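Local coordinates for protein arginine phosphatase Ywle (Geobacillus stearothermophilus, PDB 4PIC) that removes phosphate from phosphorylated arginine residues in proteins, probably reversing the work of the arginine kinase McsB, and shows almost no activity toward phosphotyrosine peptides, at residues G113-D117 and A129-L133; S47-V53 and G121-R127; P2-L6 and L144-Q148; M18-L22 and V53-I59. One frame throughout, in Å; residues are numbered along the deposited sequence.

Contact 1 of 4, residues G113-D117 and A129-L133; sequences GDIAD and ARDEL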
loop_
_atom_site.group_PDB
_atom_site.type_symbol
_atom_site.label_atom_id
_atom_site.label_comp_id
_atom_site.label_asym_id
_atom_site.label_seq_id
_atom_site.Cartn_x
_atom_site.Cartn_y
_atom_site.Cartn_z
ATOM N N GLY A 113 -14.030 -13.214 -1.948
ATOM C CA GLY A 113 -14.530 -12.241 -2.894
ATOM C C GLY A 113 -14.054 -10.874 -2.463
ATOM O O GLY A 113 -13.753 -10.662 -1.281
ATOM N N ASP A 114 -13.966 -9.964 -3.425
ATOM C CA ASP A 114 -13.597 -8.584 -3.152
ATOM C C ASP A 114 -14.823 -7.707 -3.253
ATOM O O ASP A 114 -15.701 -7.947 -4.084
ATOM C CB ASP A 114 -12.561 -8.091 -4.166
ATOM C CG ASP A 114 -11.246 -8.830 -4.071
ATOM O OD1 ASP A 114 -11.031 -9.514 -3.059
ATOM O OD2 ASP A 114 -10.431 -8.708 -5.010
ATOM N N ILE A 115 -14.871 -6.673 -2.421
ATOM C CA ILE A 115 -15.924 -5.673 -2.535
ATOM C C ILE A 115 -15.683 -4.884 -3.824
ATOM O O ILE A 115 -14.535 -4.548 -4.142
ATOM C CB ILE A 115 -15.932 -4.728 -1.317
ATOM C CG1 ILE A 115 -16.191 -5.520 -0.033
ATOM C CG2 ILE A 115 -16.950 -3.601 -1.508
ATOM C CD1 ILE A 115 -17.510 -6.268 -0.031
ATOM N N ALA A 116 -16.745 -4.623 -4.583
ATOM C CA ALA A 116 -16.629 -3.872 -5.838
ATOM C C ALA A 116 -15.819 -2.587 -5.668
ATOM O O ALA A 116 -16.044 -1.827 -4.727
ATOM C CB ALA A 116 -18.010 -3.551 -6.394
ATOM N N ASP A 117 -14.888 -2.347 -6.592
ATOM C CA ASP A 117 -14.052 -1.149 -6.575
ATOM C C ASP A 117 -14.608 -0.081 -7.512
ATOM O O ASP A 117 -14.599 -0.257 -8.733
ATOM C CB ASP A 117 -12.627 -1.505 -7.013
ATOM C CG ASP A 117 -11.636 -0.396 -6.731
ATOM O OD1 ASP A 117 -12.058 0.742 -6.455
ATOM O OD2 ASP A 117 -10.418 -0.653 -6.797
ATOM N N ALA A 129 -21.197 -1.321 -4.522
ATOM C CA ALA A 129 -20.316 -1.650 -3.402
ATOM C C ALA A 129 -21.073 -1.556 -2.078
ATOM O O ALA A 129 -20.966 -2.439 -1.224
ATOM C CB ALA A 129 -19.106 -0.730 -3.385
ATOM N N ARG A 130 -21.846 -0.487 -1.911
ATOM C CA ARG A 130 -22.647 -0.325 -0.707
ATOM C C ARG A 130 -23.594 -1.505 -0.511
ATOM O O ARG A 130 -23.760 -1.997 0.600
ATOM C CB ARG A 130 -23.448 0.979 -0.747
ATOM C CG ARG A 130 -24.201 1.246 0.554
ATOM C CD ARG A 130 -25.385 2.166 0.310
ATOM N NE ARG A 130 -26.381 1.495 -0.519
ATOM C CZ ARG A 130 -27.275 2.115 -1.283
ATOM N NH1 ARG A 130 -27.320 3.444 -1.339
ATOM N NH2 ARG A 130 -28.127 1.399 -2.001
ATOM N N ASP A 131 -24.228 -1.957 -1.589
ATOM C CA ASP A 131 -25.208 -3.027 -1.502
ATOM C C ASP A 131 -24.538 -4.336 -1.108
ATOM O O ASP A 131 -25.071 -5.087 -0.291
ATOM C CB ASP A 131 -25.953 -3.178 -2.829
ATOM C CG ASP A 131 -26.905 -2.025 -3.102
ATOM O OD1 ASP A 131 -27.316 -1.346 -2.136
ATOM O OD2 ASP A 131 -27.251 -1.810 -4.285
ATOM N N GLU A 132 -23.365 -4.593 -1.672
ATOM C CA GLU A 132 -22.583 -5.770 -1.296
ATOM C C GLU A 132 -22.246 -5.698 0.183
ATOM O O GLU A 132 -22.404 -6.674 0.920
ATOM C CB GLU A 132 -21.281 -5.865 -2.099
ATOM C CG GLU A 132 -21.438 -6.238 -3.577
ATOM C CD GLU A 132 -20.131 -6.136 -4.343
ATOM O OE1 GLU A 132 -19.139 -5.643 -3.765
ATOM O OE2 GLU A 132 -20.095 -6.534 -5.531
ATOM N N LEU A 133 -21.782 -4.530 0.613
ATOM C CA LEU A 133 -21.402 -4.327 2.005
ATOM C C LEU A 133 -22.587 -4.456 2.946
ATOM O O LEU A 133 -22.457 -5.019 4.027
ATOM C CB LEU A 133 -20.756 -2.958 2.186
ATOM C CG LEU A 133 -19.355 -2.809 1.622
ATOM C CD1 LEU A 133 -18.955 -1.337 1.617
ATOM C CD2 LEU A 133 -18.392 -3.638 2.456
#
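Ala116 and Glu132 join a loop to a helix: one straight backbone-to-carboxylate hydrogen bond with apolar packing beside it. The loop 113-117 carries Asp117, the probable proton donor of this low molecular weight phosphatase fold, and runs past one turn of helix 123-150. Ala116 N donates to Glu132 OE1 at 2.7 Å, with an N-H...O angle of 175°. The bond uses the syn lone pair of OE1. The Glu132 chain is extended beyond CG, which carries the carboxylate across to the loop. OE1 also lies 3.4 Å from Ile115 CA, and both carboxylate oxygens sit near Ala116 CB. Ile115 and Glu132 run alongside each other, their tips pointing opposite ways. Ile115 CD1 meets Leu133 CD2 at 3.7 Å, the two side chains nearly perpendicular. Ala129 CB packs against Ala116 O at 3.5 Å; this carbonyl oxygen is buried here without a polar partner. The Ile115 carbonyl oxygen accepts a hydrogen bond from Arg15, an active-site residue by similarity. On the helix, Ala129 touches Met18, and Leu133 touches Met18, Ala19 and Leu22, so helix 123-150 packs on the loop with one side and on helix 15-25 with another.

Contact 2 of 4, residues S47-V53 and G121-R127; sequences SVHAKMV and GPIEVYR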
loop_
_atom_site.group_PDB
_atom_site.type_symbol
_atom_site.label_atom_id
_atom_site.label_comp_id
_atom_site.label_asym_id
_atom_site.label_seq_id
_atom_site.Cartn_x
_atom_site.Cartn_y
_atom_site.Cartn_z
ATOM N N SER A 47 -15.366 10.072 0.360
ATOM C CA SER A 47 -15.593 10.676 -0.949
ATOM C C SER A 47 -17.065 11.032 -1.138
ATOM O O SER A 47 -17.948 10.504 -0.455
ATOM C CB SER A 47 -15.123 9.767 -2.079
ATOM O OG SER A 47 -15.951 8.633 -2.191
ATOM N N VAL A 48 -17.333 11.955 -2.053
ATOM C CA VAL A 48 -18.689 12.466 -2.183
ATOM C C VAL A 48 -19.693 11.383 -2.565
ATOM O O VAL A 48 -20.805 11.360 -2.041
ATOM C CB VAL A 48 -18.765 13.690 -3.151
ATOM C CG1 VAL A 48 -18.400 13.296 -4.584
ATOM C CG2 VAL A 48 -20.136 14.310 -3.097
ATOM N N HIS A 49 -19.309 10.462 -3.445
ATOM C CA HIS A 49 -20.237 9.405 -3.836
ATOM C C HIS A 49 -20.484 8.440 -2.681
ATOM O O HIS A 49 -21.593 7.928 -2.545
ATOM C CB HIS A 49 -19.747 8.633 -5.062
ATOM C CG HIS A 49 -19.954 9.353 -6.361
ATOM N ND1 HIS A 49 -19.285 9.000 -7.513
ATOM C CD2 HIS A 49 -20.764 10.385 -6.693
ATOM C CE1 HIS A 49 -19.666 9.793 -8.499
ATOM N NE2 HIS A 49 -20.557 10.644 -8.029
ATOM N N ALA A 50 -19.462 8.198 -1.856
ATOM C CA ALA A 50 -19.645 7.349 -0.673
ATOM C C ALA A 50 -20.645 8.034 0.251
ATOM O O ALA A 50 -21.580 7.400 0.762
ATOM C CB ALA A 50 -18.323 7.108 0.044
ATOM N N LYS A 51 -20.469 9.330 0.471
ATOM C CA LYS A 51 -21.417 10.062 1.304
ATOM C C LYS A 51 -22.819 10.018 0.727
ATOM O O LYS A 51 -23.788 9.841 1.457
ATOM C CB LYS A 51 -20.994 11.516 1.467
ATOM C CG LYS A 51 -19.780 11.731 2.347
ATOM C CD LYS A 51 -19.702 13.210 2.673
ATOM C CE LYS A 51 -18.428 13.582 3.379
ATOM N NZ LYS A 51 -18.456 15.036 3.727
HETATM N N MSE A 52 -22.938 10.162 -0.580
HETATM C CA MSE A 52 -24.250 10.157 -1.206
HETATM C C MSE A 52 -24.967 8.829 -1.066
HETATM O O MSE A 52 -26.132 8.796 -0.682
HETATM C CB MSE A 52 -24.140 10.529 -2.677
HETATM C CG MSE A 52 -23.987 12.017 -2.915
HETATM SE SE MSE A 52 -23.521 12.406 -4.758
HETATM C CE MSE A 52 -23.598 14.331 -4.685
ATOM N N VAL A 53 -24.295 7.726 -1.367
ATOM C CA VAL A 53 -24.976 6.438 -1.272
ATOM C C VAL A 53 -25.262 6.047 0.181
ATOM O O VAL A 53 -26.269 5.379 0.469
ATOM C CB VAL A 53 -24.274 5.308 -2.060
ATOM C CG1 VAL A 53 -24.082 5.733 -3.519
ATOM C CG2 VAL A 53 -22.941 4.979 -1.437
ATOM N N GLY A 121 -15.153 6.082 -9.536
ATOM C CA GLY A 121 -16.037 6.167 -10.684
ATOM C C GLY A 121 -17.461 6.605 -10.393
ATOM O O GLY A 121 -17.710 7.326 -9.421
ATOM N N PRO A 122 -18.406 6.177 -11.244
ATOM C CA PRO A 122 -19.786 6.665 -11.181
ATOM C C PRO A 122 -20.469 6.246 -9.890
ATOM O O PRO A 122 -20.087 5.237 -9.275
ATOM C CB PRO A 122 -20.467 5.967 -12.367
ATOM C CG PRO A 122 -19.359 5.494 -13.243
ATOM C CD PRO A 122 -18.213 5.210 -12.341
ATOM N N ILE A 123 -21.486 6.999 -9.492
ATOM C CA ILE A 123 -22.187 6.705 -8.256
ATOM C C ILE A 123 -22.774 5.299 -8.279
ATOM O O ILE A 123 -22.922 4.667 -7.235
ATOM C CB ILE A 123 -23.263 7.770 -7.953
ATOM C CG1 ILE A 123 -23.727 7.662 -6.499
ATOM C CG2 ILE A 123 -24.439 7.652 -8.919
ATOM C CD1 ILE A 123 -24.669 8.778 -6.076
ATOM N N GLU A 124 -23.081 4.792 -9.467
ATOM C CA GLU A 124 -23.677 3.467 -9.583
ATOM C C GLU A 124 -22.769 2.370 -9.042
ATOM O O GLU A 124 -23.247 1.391 -8.470
ATOM C CB GLU A 124 -24.059 3.159 -11.036
ATOM C CG GLU A 124 -25.265 3.939 -11.554
ATOM C CD GLU A 124 -24.927 5.357 -11.960
ATOM O OE1 GLU A 124 -23.734 5.641 -12.192
ATOM O OE2 GLU A 124 -25.859 6.184 -12.052
ATOM N N VAL A 125 -21.463 2.533 -9.207
ATOM C CA VAL A 125 -20.534 1.533 -8.696
ATOM C C VAL A 125 -20.366 1.671 -7.182
ATOM O O VAL A 125 -20.202 0.676 -6.483
ATOM C CB VAL A 125 -19.177 1.573 -9.414
ATOM C CG1 VAL A 125 -18.355 0.342 -9.049
ATOM C CG2 VAL A 125 -19.400 1.621 -10.919
ATOM N N TYR A 126 -20.412 2.900 -6.675
ATOM C CA TYR A 126 -20.463 3.101 -5.226
ATOM C C TYR A 126 -21.694 2.445 -4.627
ATOM O O TYR A 126 -21.633 1.851 -3.545
ATOM C CB TYR A 126 -20.469 4.588 -4.882
ATOM C CG TYR A 126 -19.082 5.200 -4.911
ATOM C CD1 TYR A 126 -18.522 5.652 -6.103
ATOM C CD2 TYR A 126 -18.338 5.341 -3.744
ATOM C CE1 TYR A 126 -17.253 6.207 -6.127
ATOM C CE2 TYR A 126 -17.069 5.895 -3.760
ATOM C CZ TYR A 126 -16.538 6.329 -4.958
ATOM O OH TYR A 126 -15.275 6.887 -5.002
ATOM N N ARG A 127 -22.819 2.545 -5.326
ATOM C CA ARG A 127 -24.053 1.946 -4.835
ATOM C C ARG A 127 -23.933 0.427 -4.846
ATOM O O ARG A 127 -24.366 -0.235 -3.916
ATOM C CB ARG A 127 -25.255 2.413 -5.667
ATOM C CG ARG A 127 -26.595 2.169 -5.001
ATOM C CD ARG A 127 -27.739 2.808 -5.784
ATOM N NE ARG A 127 -27.699 4.263 -5.719
ATOM C CZ ARG A 127 -27.573 5.060 -6.776
ATOM N NH1 ARG A 127 -27.474 4.539 -7.992
ATOM N NH2 ARG A 127 -27.549 6.375 -6.619
#
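The rings of His49 and Tyr126 meet as an offset edge-to-face pair, the edge of His49 toward the face of Tyr126. Their centroids are 5.3 Å apart and their planes stand at 71°. His49 CB lies over the centre of the Tyr126 face, 3.5 Å from the centroid, in a CH-pi contact. One face of the His49 ring receives the backbone N of Ile123, which sits nearer the ring's border than its middle, and Ile123 CB, which makes a second CH-pi contact at 3.9 Å from the centroid. At the edge of the imidazole, ND1 donates a weak hydrogen bond to Gly121 O at 3.0 Å, bent to 130°.

These contacts join the N-terminal parts of two helices of the phosphatase fold. Segments 48-53 and 123-127 cross at -56°, with axes 9.1 Å apart. Ser47 is the N-cap of the first helix and Pro122 holds the same position in the second. Farther along, Val53 CG1 meets Ile123 CG1 at 3.6 Å, the two side chains lying alongside with opposed directions. Ile123 CD1 reaches Met52 CB at 3.9 Å. Tyr126 also touches Cys14, a substrate-binding residue by similarity, and Ser47 is backbone-bonded to Thr13, a site important for substrate discrimination. Ser47 OG approaches Tyr126 CE2 to 3.3 Å.

Contact 3 of 4, residues P2-L6 and L144-Q148; sequences PYRIL and LQTEQ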
loop_
_atom_site.group_PDB
_atom_site.type_symbol
_atom_site.label_atom_id
_atom_site.label_comp_id
_atom_site.label_asym_id
_atom_site.label_seq_id
_atom_site.Cartn_x
_atom_site.Cartn_y
_atom_site.Cartn_z
ATOM N N PRO A 2 -15.928 -8.822 23.838
ATOM C CA PRO A 2 -16.052 -7.567 23.105
ATOM C C PRO A 2 -15.454 -7.689 21.706
ATOM O O PRO A 2 -14.497 -8.435 21.483
ATOM C CB PRO A 2 -15.399 -6.419 23.879
ATOM N N TYR A 3 -16.033 -6.952 20.766
ATOM C CA TYR A 3 -15.543 -6.943 19.396
ATOM C C TYR A 3 -14.998 -5.582 19.017
ATOM O O TYR A 3 -15.615 -4.552 19.283
ATOM C CB TYR A 3 -16.659 -7.343 18.432
ATOM C CG TYR A 3 -17.063 -8.785 18.571
ATOM C CD1 TYR A 3 -16.322 -9.790 17.968
ATOM C CD2 TYR A 3 -18.188 -9.144 19.299
ATOM C CE1 TYR A 3 -16.683 -11.115 18.096
ATOM C CE2 TYR A 3 -18.551 -10.463 19.431
ATOM C CZ TYR A 3 -17.803 -11.443 18.823
ATOM O OH TYR A 3 -18.177 -12.763 18.958
ATOM N N ARG A 4 -13.821 -5.585 18.400
ATOM C CA ARG A 4 -13.250 -4.370 17.842
ATOM C C ARG A 4 -12.934 -4.614 16.371
ATOM O O ARG A 4 -11.933 -5.249 16.019
ATOM C CB ARG A 4 -12.022 -3.920 18.643
ATOM C CG ARG A 4 -12.385 -3.449 20.063
ATOM C CD ARG A 4 -11.157 -3.199 20.938
ATOM N NE ARG A 4 -10.427 -4.429 21.233
ATOM C CZ ARG A 4 -10.701 -5.243 22.250
ATOM N NH1 ARG A 4 -11.704 -4.967 23.075
ATOM N NH2 ARG A 4 -9.980 -6.340 22.438
ATOM N N ILE A 5 -13.835 -4.126 15.526
ATOM C CA ILE A 5 -13.807 -4.424 14.103
ATOM C C ILE A 5 -13.129 -3.286 13.356
ATOM O O ILE A 5 -13.560 -2.136 13.440
ATOM C CB ILE A 5 -15.232 -4.566 13.550
ATOM C CG1 ILE A 5 -16.031 -5.594 14.366
ATOM C CG2 ILE A 5 -15.201 -4.930 12.073
ATOM C CD1 ILE A 5 -15.401 -6.971 14.436
ATOM N N LEU A 6 -12.068 -3.615 12.625
ATOM C CA LEU A 6 -11.307 -2.653 11.841
ATOM C C LEU A 6 -11.455 -2.968 10.357
ATOM O O LEU A 6 -11.021 -4.019 9.891
ATOM C CB LEU A 6 -9.832 -2.728 12.239
ATOM C CG LEU A 6 -8.917 -1.775 11.476
ATOM C CD1 LEU A 6 -9.239 -0.341 11.843
ATOM C CD2 LEU A 6 -7.453 -2.092 11.753
ATOM N N LEU A 144 -21.881 -12.077 14.882
ATOM C CA LEU A 144 -21.350 -11.607 16.162
ATOM C C LEU A 144 -22.381 -11.760 17.276
ATOM O O LEU A 144 -22.067 -12.247 18.365
ATOM C CB LEU A 144 -20.908 -10.144 16.082
ATOM C CG LEU A 144 -19.861 -9.772 15.030
ATOM C CD1 LEU A 144 -19.451 -8.316 15.169
ATOM C CD2 LEU A 144 -18.656 -10.677 15.113
ATOM N N GLN A 145 -23.618 -11.363 17.004
ATOM C CA GLN A 145 -24.662 -11.441 18.025
ATOM C C GLN A 145 -25.023 -12.879 18.382
ATOM O O GLN A 145 -25.361 -13.173 19.535
ATOM C CB GLN A 145 -25.896 -10.659 17.594
ATOM C CG GLN A 145 -25.634 -9.153 17.525
ATOM C CD GLN A 145 -26.908 -8.337 17.482
ATOM O OE1 GLN A 145 -27.824 -8.646 16.723
ATOM N NE2 GLN A 145 -26.967 -7.287 18.295
ATOM N N THR A 146 -24.980 -13.774 17.401
ATOM C CA THR A 146 -25.196 -15.191 17.685
ATOM C C THR A 146 -24.132 -15.714 18.655
ATOM O O THR A 146 -24.446 -16.459 19.595
ATOM C CB THR A 146 -25.192 -16.043 16.404
ATOM O OG1 THR A 146 -26.302 -15.685 15.572
ATOM C CG2 THR A 146 -25.258 -17.536 16.740
ATOM N N GLU A 147 -22.877 -15.329 18.435
ATOM C CA GLU A 147 -21.793 -15.726 19.325
ATOM C C GLU A 147 -21.985 -15.136 20.715
ATOM O O GLU A 147 -21.841 -15.836 21.721
ATOM C CB GLU A 147 -20.436 -15.300 18.756
ATOM C CG GLU A 147 -19.237 -15.849 19.525
ATOM C CD GLU A 147 -18.916 -15.072 20.802
ATOM O OE1 GLU A 147 -18.420 -15.699 21.767
ATOM O OE2 GLU A 147 -19.156 -13.841 20.841
ATOM N N GLN A 148 -22.324 -13.856 20.775
ATOM C CA GLN A 148 -22.534 -13.193 22.053
ATOM C C GLN A 148 -23.634 -13.873 22.867
ATOM O O GLN A 148 -23.477 -14.102 24.070
ATOM C CB GLN A 148 -22.919 -11.738 21.835
ATOM C CG GLN A 148 -21.817 -10.879 21.242
ATOM C CD GLN A 148 -22.310 -9.488 20.923
ATOM O OE1 GLN A 148 -23.393 -9.323 20.361
ATOM N NE2 GLN A 148 -21.529 -8.479 21.299
#
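Strand 3-6 and helix segment 144-148 run nearly antiparallel, at 164°, with Tyr3 and Leu144 the nearest residues by CA position. Their axes stay 12.0 Å apart, so side chains bridge the gap. Tyr3 does most of this. With chi1 at -68° its ring stands away from its own carbonyl carbon and extends to the helix. Leu144 CD2 lies over one face, off centre and 3.8 Å from the centroid, in a CH-pi contact. Leu144 CD1 also meets Ile5 CD1 at 4.3 Å. Gln148 CG comes in at the ring edge, near its plane, 3.8 Å from Tyr3 CE2. The amide continues along the ring edge, and its NE2 bonds Pro29 O. An alanine in place of Gln148 is likely to leave a gap at the ring edge and Pro29 O without this donor. Strand 3-9 is an inner strand of the parallel sheet, and Leu144 also packs on Val31 of the neighbouring strand. Tyr3 OH donates to Glu147 OE2, with the ring and carboxylate planes 78° apart. The modelled 2.4 Å between these two oxygens is doubtfully short and carries no further weight. The chemistry is thus mixed: the Tyr3 hydroxyl meets an acid on the helix while its ring face packs on Leu144.

Contact 4 of 4, residues M18-L22 and V53-I59; sequences MAAAL and VLKEKGI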
loop_
_atom_site.group_PDB
_atom_site.type_symbol
_atom_site.label_atom_id
_atom_site.label_comp_id
_atom_site.label_asym_id
_atom_site.label_seq_id
_atom_site.Cartn_x
_atom_site.Cartn_y
_atom_site.Cartn_z
HETATM N N MSE A 18 -17.452 3.198 4.128
HETATM C CA MSE A 18 -18.821 2.736 3.952
HETATM C C MSE A 18 -19.104 1.528 4.844
HETATM O O MSE A 18 -20.148 1.453 5.496
HETATM C CB MSE A 18 -19.118 2.398 2.491
HETATM C CG MSE A 18 -19.281 3.637 1.610
HETATM SE SE MSE A 18 -20.036 3.292 -0.159
HETATM C CE MSE A 18 -18.566 2.247 -0.904
ATOM N N ALA A 19 -18.183 0.575 4.866
ATOM C CA ALA A 19 -18.306 -0.588 5.725
ATOM C C ALA A 19 -18.455 -0.167 7.173
ATOM O O ALA A 19 -19.351 -0.653 7.875
ATOM C CB ALA A 19 -17.092 -1.496 5.547
ATOM N N ALA A 20 -17.586 0.727 7.628
ATOM C CA ALA A 20 -17.617 1.180 9.011
ATOM C C ALA A 20 -18.928 1.885 9.318
ATOM O O ALA A 20 -19.524 1.645 10.368
ATOM C CB ALA A 20 -16.422 2.092 9.313
ATOM N N ALA A 21 -19.391 2.726 8.404
ATOM C CA ALA A 21 -20.632 3.455 8.640
ATOM C C ALA A 21 -21.831 2.523 8.725
ATOM O O ALA A 21 -22.714 2.715 9.565
ATOM C CB ALA A 21 -20.857 4.512 7.577
ATOM N N LEU A 22 -21.875 1.525 7.843
ATOM C CA LEU A 22 -22.987 0.578 7.845
ATOM C C LEU A 22 -23.021 -0.210 9.141
ATOM O O LEU A 22 -24.091 -0.438 9.701
ATOM C CB LEU A 22 -22.893 -0.364 6.643
ATOM C CG LEU A 22 -23.234 0.300 5.312
ATOM C CD1 LEU A 22 -22.725 -0.569 4.180
ATOM C CD2 LEU A 22 -24.744 0.482 5.216
ATOM N N VAL A 53 -24.295 7.726 -1.367
ATOM C CA VAL A 53 -24.976 6.438 -1.272
ATOM C C VAL A 53 -25.262 6.047 0.181
ATOM O O VAL A 53 -26.269 5.379 0.469
ATOM C CB VAL A 53 -24.274 5.308 -2.060
ATOM C CG1 VAL A 53 -24.082 5.733 -3.519
ATOM C CG2 VAL A 53 -22.941 4.979 -1.437
ATOM N N LEU A 54 -24.429 6.510 1.113
ATOM C CA LEU A 54 -24.764 6.334 2.528
ATOM C C LEU A 54 -25.996 7.158 2.896
ATOM O O LEU A 54 -26.872 6.680 3.614
ATOM C CB LEU A 54 -23.585 6.665 3.447
ATOM C CG LEU A 54 -22.437 5.653 3.389
ATOM C CD1 LEU A 54 -21.241 6.187 4.155
ATOM C CD2 LEU A 54 -22.864 4.282 3.940
ATOM N N LYS A 55 -26.074 8.379 2.389
ATOM C CA LYS A 55 -27.225 9.243 2.652
ATOM C C LYS A 55 -28.528 8.585 2.182
ATOM O O LYS A 55 -29.575 8.732 2.827
ATOM C CB LYS A 55 -27.032 10.603 1.966
ATOM C CG LYS A 55 -28.051 11.665 2.368
ATOM C CD LYS A 55 -27.914 12.906 1.491
ATOM C CE LYS A 55 -28.629 14.102 2.106
ATOM N NZ LYS A 55 -27.868 14.672 3.257
ATOM N N GLU A 56 -28.464 7.834 1.084
ATOM C CA GLU A 56 -29.649 7.162 0.548
ATOM C C GLU A 56 -30.213 6.143 1.534
ATOM O O GLU A 56 -31.403 5.807 1.496
ATOM C CB GLU A 56 -29.326 6.453 -0.767
ATOM C CG GLU A 56 -28.903 7.382 -1.879
ATOM C CD GLU A 56 -28.387 6.654 -3.107
ATOM O OE1 GLU A 56 -28.427 5.402 -3.145
ATOM O OE2 GLU A 56 -27.952 7.348 -4.047
ATOM N N LYS A 57 -29.350 5.624 2.395
ATOM C CA LYS A 57 -29.771 4.670 3.415
ATOM C C LYS A 57 -29.900 5.299 4.802
ATOM O O LYS A 57 -29.960 4.585 5.811
ATOM C CB LYS A 57 -28.813 3.479 3.440
ATOM C CG LYS A 57 -28.837 2.663 2.150
ATOM C CD LYS A 57 -30.280 2.349 1.745
ATOM C CE LYS A 57 -30.359 1.420 0.540
ATOM N NZ LYS A 57 -30.012 0.020 0.905
ATOM N N GLY A 58 -29.949 6.627 4.840
ATOM C CA GLY A 58 -30.163 7.371 6.067
ATOM C C GLY A 58 -28.943 7.612 6.928
ATOM O O GLY A 58 -29.061 8.007 8.090
ATOM N N ILE A 59 -27.758 7.377 6.372
ATOM C CA ILE A 59 -26.536 7.470 7.151
ATOM C C ILE A 59 -25.777 8.735 6.771
ATOM O O ILE A 59 -25.508 8.976 5.594
ATOM C CB ILE A 59 -25.675 6.225 6.935
ATOM C CG1 ILE A 59 -26.400 4.997 7.492
ATOM C CG2 ILE A 59 -24.312 6.393 7.598
ATOM C CD1 ILE A 59 -25.742 3.671 7.108
#
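Met18 and Leu54 meet where helix 15-25, the helix that follows the phosphate-binding loop in this low molecular weight phosphatase fold, packs against the C-terminal end of helix 48-56. Leu54 can be followed outward. Its CB carries the side chain toward helix 15-25, and a chi1 of -70° sets CG opposite its own carbonyl carbon, within 4.1 Å of Met18 CG. CD1 goes further and meets Ala21 CB at 3.8 Å, with Met18 CG close by. CD2 comes 4.2 Å from Leu22 CG. Cutting this side chain back to an alanine would probably open a gap between the helices, taking one apolar partner from Ala21 CB and the Leu54 contact from Met18 CG.

Met18, a selenomethionine here, runs out with chi2 at -167°, which brings SE 3.6 Å from Val53 CG2. Ile59 closes the other end of the patch. Its CG2 is 3.9 Å from Ala21 CB, while CD1 reaches Leu22 CD2 at 3.8 Å, the two chains set crosswise. Ile59 is placed there by a Schellman motif that ends helix 48-56. Gly58, with positive phi, is its C-prime residue, and Gly58 N bonds Lys55 O. Leu22 also packs on Leu133 and Ile137 of helix 123-150. Leu54 O accepts two backbone bonds, from Ile59 N and Lys57 N, which reach it from opposite faces of its carbonyl plane.

Helix 123-150 runs through contacts 1, 2 and 3. Contacts 1, 2 and 4 cluster near the active site, with centres 10 to 13 Å apart, and touch one another. Arg130 of contact 1 holds contact 4 through NH1, 2.9 Å from Glu56 OE1, and probably bonds Val53 O. Arg127 NH2 of contact 2 pairs with Glu56 OE2 at 2.8 Å, so Glu56 bridges two arginines. Val53 belongs to both contacts 2 and 4. The side chains of Ile115 and Met18 each lie about 8 Å from that of the nucleophile Cys9. Contact 3 stands apart, its centre about 28 Å from that of contact 2, beyond the chain's centre.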